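Local coordinates for kojibiose phosphorylase (Gut metagenome, PDB 6W0P), which belongs to glycoside hydrolase family 65, its chain combining a beta-rich N-terminal domain, a helical central catalytic domain and a small C-terminal domain, at residues Y66-T71 with K203-N208; H83-S88 with K337-E342. All coordinates share one frame; numbering follows the deposited sequence.

Contact 1 of 2, residues Y66-T71 with K203-N208; sequences YALKDT and KTLTTN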
loop_
_atom_site.group_PDB
_atom_site.type_symbol
_atom_site.label_atom_id
_atom_site.label_comp_id
_atom_site.label_asym_id
_atom_site.label_seq_id
_atom_site.Cartn_x
_atom_site.Cartn_y
_atom_site.Cartn_z
ATOM N N TYR A 66 2.219 12.591 -17.248
ATOM C CA TYR A 66 2.466 12.052 -15.894
ATOM C C TYR A 66 1.525 12.720 -14.887
ATOM O O TYR A 66 0.973 13.814 -15.152
ATOM C CB TYR A 66 3.934 12.253 -15.545
ATOM C CG TYR A 66 4.884 11.335 -16.262
ATOM C CD1 TYR A 66 5.076 10.029 -15.826
ATOM C CD2 TYR A 66 5.623 11.770 -17.347
ATOM C CE1 TYR A 66 5.965 9.175 -16.460
ATOM C CE2 TYR A 66 6.528 10.933 -17.984
ATOM C CZ TYR A 66 6.696 9.630 -17.544
ATOM O OH TYR A 66 7.578 8.790 -18.163
ATOM N N ALA A 67 1.321 12.062 -13.745
ATOM C CA ALA A 67 0.681 12.682 -12.570
ATOM C C ALA A 67 1.395 14.004 -12.277
ATOM O O ALA A 67 2.618 14.056 -12.424
ATOM C CB ALA A 67 0.730 11.752 -11.391
ATOM N N LEU A 68 0.656 15.026 -11.853
ATOM C CA LEU A 68 1.187 16.404 -11.626
ATOM C C LEU A 68 2.183 16.422 -10.460
ATOM O O LEU A 68 3.162 17.223 -10.520
ATOM C CB LEU A 68 0.007 17.332 -11.343
ATOM C CG LEU A 68 -0.915 17.572 -12.533
ATOM C CD1 LEU A 68 -2.144 18.373 -12.115
ATOM C CD2 LEU A 68 -0.154 18.267 -13.651
ATOM N N LYS A 69 1.912 15.602 -9.439
ATOM C CA LYS A 69 2.750 15.442 -8.224
ATOM C C LYS A 69 3.039 13.955 -7.985
ATOM O O LYS A 69 2.113 13.132 -8.139
ATOM C CB LYS A 69 2.045 16.056 -7.006
ATOM C CG LYS A 69 0.945 15.202 -6.383
ATOM C CD LYS A 69 -0.029 15.982 -5.516
ATOM C CE LYS A 69 -0.713 15.123 -4.465
ATOM N NZ LYS A 69 -1.437 15.952 -3.469
ATOM N N ASP A 70 4.290 13.653 -7.623
ATOM C CA ASP A 70 4.731 12.372 -7.017
ATOM C C ASP A 70 3.801 11.983 -5.864
ATOM O O ASP A 70 3.527 12.841 -5.024
ATOM C CB ASP A 70 6.145 12.488 -6.446
ATOM C CG ASP A 70 7.239 12.414 -7.488
ATOM O OD1 ASP A 70 6.912 12.475 -8.696
ATOM O OD2 ASP A 70 8.407 12.287 -7.076
ATOM N N THR A 71 3.349 10.727 -5.838
ATOM C CA THR A 71 2.960 10.002 -4.601
ATOM C C THR A 71 4.251 9.511 -3.941
ATOM O O THR A 71 4.973 8.715 -4.532
ATOM C CB THR A 71 1.956 8.889 -4.911
ATOM O OG1 THR A 71 0.824 9.566 -5.455
ATOM C CG2 THR A 71 1.570 8.061 -3.704
ATOM N N LYS A 203 1.302 21.886 -26.774
ATOM C CA LYS A 203 2.355 20.992 -26.269
ATOM C C LYS A 203 1.935 20.496 -24.887
ATOM O O LYS A 203 1.288 21.271 -24.156
ATOM C CB LYS A 203 3.689 21.738 -26.233
ATOM C CG LYS A 203 4.896 20.866 -25.925
ATOM C CD LYS A 203 6.201 21.634 -26.030
ATOM C CE LYS A 203 7.404 20.813 -25.608
ATOM N NZ LYS A 203 8.669 21.382 -26.143
ATOM N N THR A 204 2.285 19.247 -24.571
ATOM C CA THR A 204 2.002 18.598 -23.267
ATOM C C THR A 204 2.904 19.228 -22.210
ATOM O O THR A 204 3.979 19.717 -22.594
ATOM C CB THR A 204 2.223 17.089 -23.343
ATOM O OG1 THR A 204 3.574 16.860 -23.744
ATOM C CG2 THR A 204 1.274 16.421 -24.316
ATOM N N LEU A 205 2.486 19.149 -20.944
ATOM C CA LEU A 205 3.147 19.784 -19.777
ATOM C C LEU A 205 4.614 19.351 -19.718
ATOM O O LEU A 205 5.465 20.224 -19.546
ATOM C CB LEU A 205 2.438 19.358 -18.487
ATOM C CG LEU A 205 0.931 19.628 -18.393
ATOM C CD1 LEU A 205 0.426 19.398 -16.972
ATOM C CD2 LEU A 205 0.593 21.046 -18.833
ATOM N N THR A 206 4.874 18.044 -19.869
ATOM C CA THR A 206 6.148 17.379 -19.481
ATOM C C THR A 206 6.686 16.470 -20.589
ATOM O O THR A 206 7.920 16.456 -20.771
ATOM C CB THR A 206 5.941 16.629 -18.159
ATOM O OG1 THR A 206 6.313 17.601 -17.177
ATOM C CG2 THR A 206 6.747 15.359 -17.992
ATOM N N THR A 207 5.814 15.736 -21.294
ATOM C CA THR A 207 6.207 14.541 -22.088
ATOM C C THR A 207 6.809 14.950 -23.431
ATOM O O THR A 207 7.173 14.052 -24.200
ATOM C CB THR A 207 5.009 13.605 -22.232
ATOM O OG1 THR A 207 3.965 14.284 -22.931
ATOM C CG2 THR A 207 4.525 13.140 -20.879
ATOM N N ASN A 208 6.886 16.253 -23.709
ATOM C CA ASN A 208 7.539 16.822 -24.920
ATOM C C ASN A 208 6.731 16.406 -26.155
ATOM O O ASN A 208 7.334 16.123 -27.206
ATOM C CB ASN A 208 9.017 16.418 -25.020
ATOM C CG ASN A 208 9.911 17.610 -25.293
ATOM O OD1 ASN A 208 10.061 18.472 -24.420
ATOM N ND2 ASN A 208 10.504 17.666 -26.482
#
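The turn between strands 197-204 and 210-217 of the large antiparallel sheet meets the end of strand 64-66 and the loop that follows it, with Tyr66 against Thr206 and Thr207, and Leu68 against Leu205. The Tyr66 ring presents CD2 to two methyl groups: CG2 of Thr206 lies 3.8 Å from Tyr66 CD2, and CG2 of Thr207 lies 3.9 Å from the same carbon, both approaching obliquely. Farther out, the phenol oxygen of Tyr66 is hydrogen-bonded to Lys404 NZ. With chi1 at 62°, Thr207 sets its methyl beside its own backbone N and against the ring, while its hydroxyl turns back into the hairpin turn. There Thr207 OG1 accepts a hydrogen bond from Thr204 OG1 at 2.7 Å, which ties the end of the strand to the turn; the Thr207 proton has two acceptors within reach, Tyr64 O and Gln209 OE1, and can serve only one at a time. Glu65 OE1 takes the backbone N-H groups of both Thr206 and Thr207, joining strand 64-66 to the same turn. Beyond the threonines, one branch of each leucine makes the second apolar touch, Leu68 CD2 to Leu205 CD1 at 3.6 Å, and Tyr185 packs on both.

Contact 2 of 2, residues H83-S88 with K337-E342; sequences HFTINS and KGLTGE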
loop_
_atom_site.group_PDB
_atom_site.type_symbol
_atom_site.label_atom_id
_atom_site.label_comp_id
_atom_site.label_asym_id
_atom_site.label_seq_id
_atom_site.Cartn_x
_atom_site.Cartn_y
_atom_site.Cartn_z
ATOM N N HIS A 83 1.219 7.393 -15.305
ATOM C CA HIS A 83 0.967 8.164 -16.548
ATOM C C HIS A 83 -0.335 7.671 -17.157
ATOM O O HIS A 83 -0.822 6.600 -16.733
ATOM C CB HIS A 83 2.166 8.102 -17.495
ATOM C CG HIS A 83 2.376 6.750 -18.071
ATOM N ND1 HIS A 83 3.090 5.777 -17.417
ATOM C CD2 HIS A 83 1.962 6.212 -19.232
ATOM C CE1 HIS A 83 3.125 4.699 -18.161
ATOM N NE2 HIS A 83 2.419 4.934 -19.271
ATOM N N PHE A 84 -0.889 8.469 -18.068
ATOM C CA PHE A 84 -2.254 8.279 -18.624
ATOM C C PHE A 84 -2.369 9.000 -19.974
ATOM O O PHE A 84 -1.717 10.049 -20.149
ATOM C CB PHE A 84 -3.287 8.751 -17.592
ATOM C CG PHE A 84 -2.899 10.002 -16.842
ATOM C CD1 PHE A 84 -3.086 11.256 -17.402
ATOM C CD2 PHE A 84 -2.337 9.925 -15.577
ATOM C CE1 PHE A 84 -2.713 12.406 -16.721
ATOM C CE2 PHE A 84 -1.963 11.075 -14.897
ATOM C CZ PHE A 84 -2.138 12.313 -15.477
ATOM N N THR A 85 -3.167 8.425 -20.880
ATOM C CA THR A 85 -3.648 9.013 -22.164
ATOM C C THR A 85 -4.548 10.196 -21.820
ATOM O O THR A 85 -5.432 10.017 -20.981
ATOM C CB THR A 85 -4.372 7.949 -22.997
ATOM O OG1 THR A 85 -3.546 6.787 -23.062
ATOM C CG2 THR A 85 -4.675 8.371 -24.415
ATOM N N ILE A 86 -4.296 11.372 -22.399
ATOM C CA ILE A 86 -4.929 12.642 -21.926
ATOM C C ILE A 86 -6.036 13.074 -22.898
ATOM O O ILE A 86 -5.896 12.939 -24.129
ATOM C CB ILE A 86 -3.881 13.746 -21.693
ATOM C CG1 ILE A 86 -2.963 13.925 -22.904
ATOM C CG2 ILE A 86 -3.093 13.467 -20.425
ATOM C CD1 ILE A 86 -2.053 15.128 -22.826
ATOM N N ASN A 87 -7.136 13.549 -22.329
ATOM C CA ASN A 87 -8.178 14.276 -23.082
ATOM C C ASN A 87 -7.437 15.352 -23.875
ATOM O O ASN A 87 -6.544 16.056 -23.289
ATOM C CB ASN A 87 -9.243 14.829 -22.140
ATOM C CG ASN A 87 -10.503 15.256 -22.856
ATOM O OD1 ASN A 87 -10.642 15.017 -24.063
ATOM N ND2 ASN A 87 -11.378 15.952 -22.127
ATOM N N SER A 88 -7.738 15.428 -25.169
ATOM C CA SER A 88 -7.052 16.313 -26.139
ATOM C C SER A 88 -8.089 17.166 -26.857
ATOM O O SER A 88 -9.276 17.144 -26.479
ATOM C CB SER A 88 -6.231 15.503 -27.107
ATOM O OG SER A 88 -5.377 14.625 -26.405
ATOM N N LYS A 337 -9.930 0.168 -22.308
ATOM C CA LYS A 337 -11.235 0.702 -22.800
ATOM C C LYS A 337 -11.044 1.363 -24.165
ATOM O O LYS A 337 -11.819 2.295 -24.486
ATOM C CB LYS A 337 -11.853 1.695 -21.809
ATOM C CG LYS A 337 -11.921 1.172 -20.384
ATOM C CD LYS A 337 -12.851 1.908 -19.468
ATOM C CE LYS A 337 -12.841 1.305 -18.082
ATOM N NZ LYS A 337 -13.467 -0.041 -18.062
ATOM N N GLY A 338 -10.093 0.857 -24.959
ATOM C CA GLY A 338 -9.660 1.470 -26.228
ATOM C C GLY A 338 -9.480 2.971 -26.041
ATOM O O GLY A 338 -8.886 3.358 -25.012
ATOM N N LEU A 339 -10.011 3.795 -26.947
ATOM C CA LEU A 339 -9.968 5.268 -26.762
ATOM C C LEU A 339 -11.386 5.775 -26.515
ATOM O O LEU A 339 -11.812 6.698 -27.219
ATOM C CB LEU A 339 -9.296 5.907 -27.980
ATOM C CG LEU A 339 -7.833 5.500 -28.203
ATOM C CD1 LEU A 339 -7.241 6.237 -29.403
ATOM C CD2 LEU A 339 -6.991 5.780 -26.963
ATOM N N THR A 340 -12.080 5.199 -25.529
ATOM C CA THR A 340 -13.504 5.507 -25.246
ATOM C C THR A 340 -13.680 6.141 -23.871
ATOM O O THR A 340 -14.824 6.356 -23.500
ATOM C CB THR A 340 -14.379 4.256 -25.380
ATOM O OG1 THR A 340 -14.142 3.370 -24.283
ATOM C CG2 THR A 340 -14.115 3.571 -26.696
ATOM N N GLY A 341 -12.608 6.460 -23.147
ATOM C CA GLY A 341 -12.762 7.037 -21.802
ATOM C C GLY A 341 -11.446 7.163 -21.065
ATOM O O GLY A 341 -10.371 6.819 -21.639
ATOM N N GLU A 342 -11.543 7.620 -19.819
ATOM C CA GLU A 342 -10.381 7.974 -18.967
ATOM C C GLU A 342 -9.978 6.783 -18.099
ATOM O O GLU A 342 -8.762 6.515 -17.991
ATOM C CB GLU A 342 -10.725 9.185 -18.103
ATOM C CG GLU A 342 -10.908 10.430 -18.932
ATOM C CD GLU A 342 -11.011 11.719 -18.143
ATOM O OE1 GLU A 342 -11.045 11.657 -16.888
ATOM O OE2 GLU A 342 -11.069 12.765 -18.787
HETATM O O HOH W 1 -6.839 8.379 -18.712
HETATM O O HOH W 2 -7.721 7.896 -21.416
#
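A chi1 of -50° at Thr85 turns methyl CG2 anti to the backbone N, and at Leu339 a chi1 of -63° swings the branched end back toward strand 83-85. The two meet methyl to methyl, Thr85 CG2 to Leu339 CD2 at 4.3 Å, a loose van der Waals touch. The hydroxyl of Thr85 is engaged with Ser345 O, and the backbones of these two residues are also hydrogen-bonded. The extended side chain of Glu342 brings its carboxylate alongside Asn87, with OE2 4.3 Å from Asn87 CB. The amide of Asn87 is occupied on both sides, ND2 with Leu178 O and OD1 with Thr58 N, which fixes its rotation. Tyr59 of strand 58-60 packs on Thr85, Leu339 and Glu342.

No direct hydrogen bond crosses between 83-88 and 337-342; two waters span the gap instead. One lies 3.1 Å from Thr85 O and 2.8 Å from Glu342 O, the other 3.2 Å from Thr85 O and 2.9 Å from Gly341 O. Within the loop that joins helices 308-324 and 351-361, a beta turn with positive phi at Gly338 is held doubly at Lys337 O, which accepts from Thr340 N and, in the carbonyl plane, from Thr340 OG1 at 2.6 Å. Ile664 N also bonds to that hydroxyl.

This is a buried meeting of the N-terminal and catalytic parts of the chain. The groups linked across the gap are all backbone carbonyls, acceptors that cannot bond each other, and water can supply the missing donors. Each water has two protons for a larger number of nearby oxygens, so not every link is likely to be made at once.

In the fold
Contact 1 lies near the surface and contact 2 is buried: the centre of contact 1 lies about 25 Å, and that of contact 2 about 12 Å, from the centre of the chain, and their own centres are about 15 Å apart. Strands 64-66 and 83-85 form a two-stranded antiparallel sheet, so the two contacts involve neighbouring elements: the Phe84 ring packs on the backbone of Tyr66 and Ala67, and Ile86 touches Thr204. Contact 1 stays within the N-terminal domain and relies on direct apolar touches among methyls, leucine branches and a ring. Contact 2 instead joins that domain to the catalytic one, with sparse side-chain packing and water-bridged carbonyls.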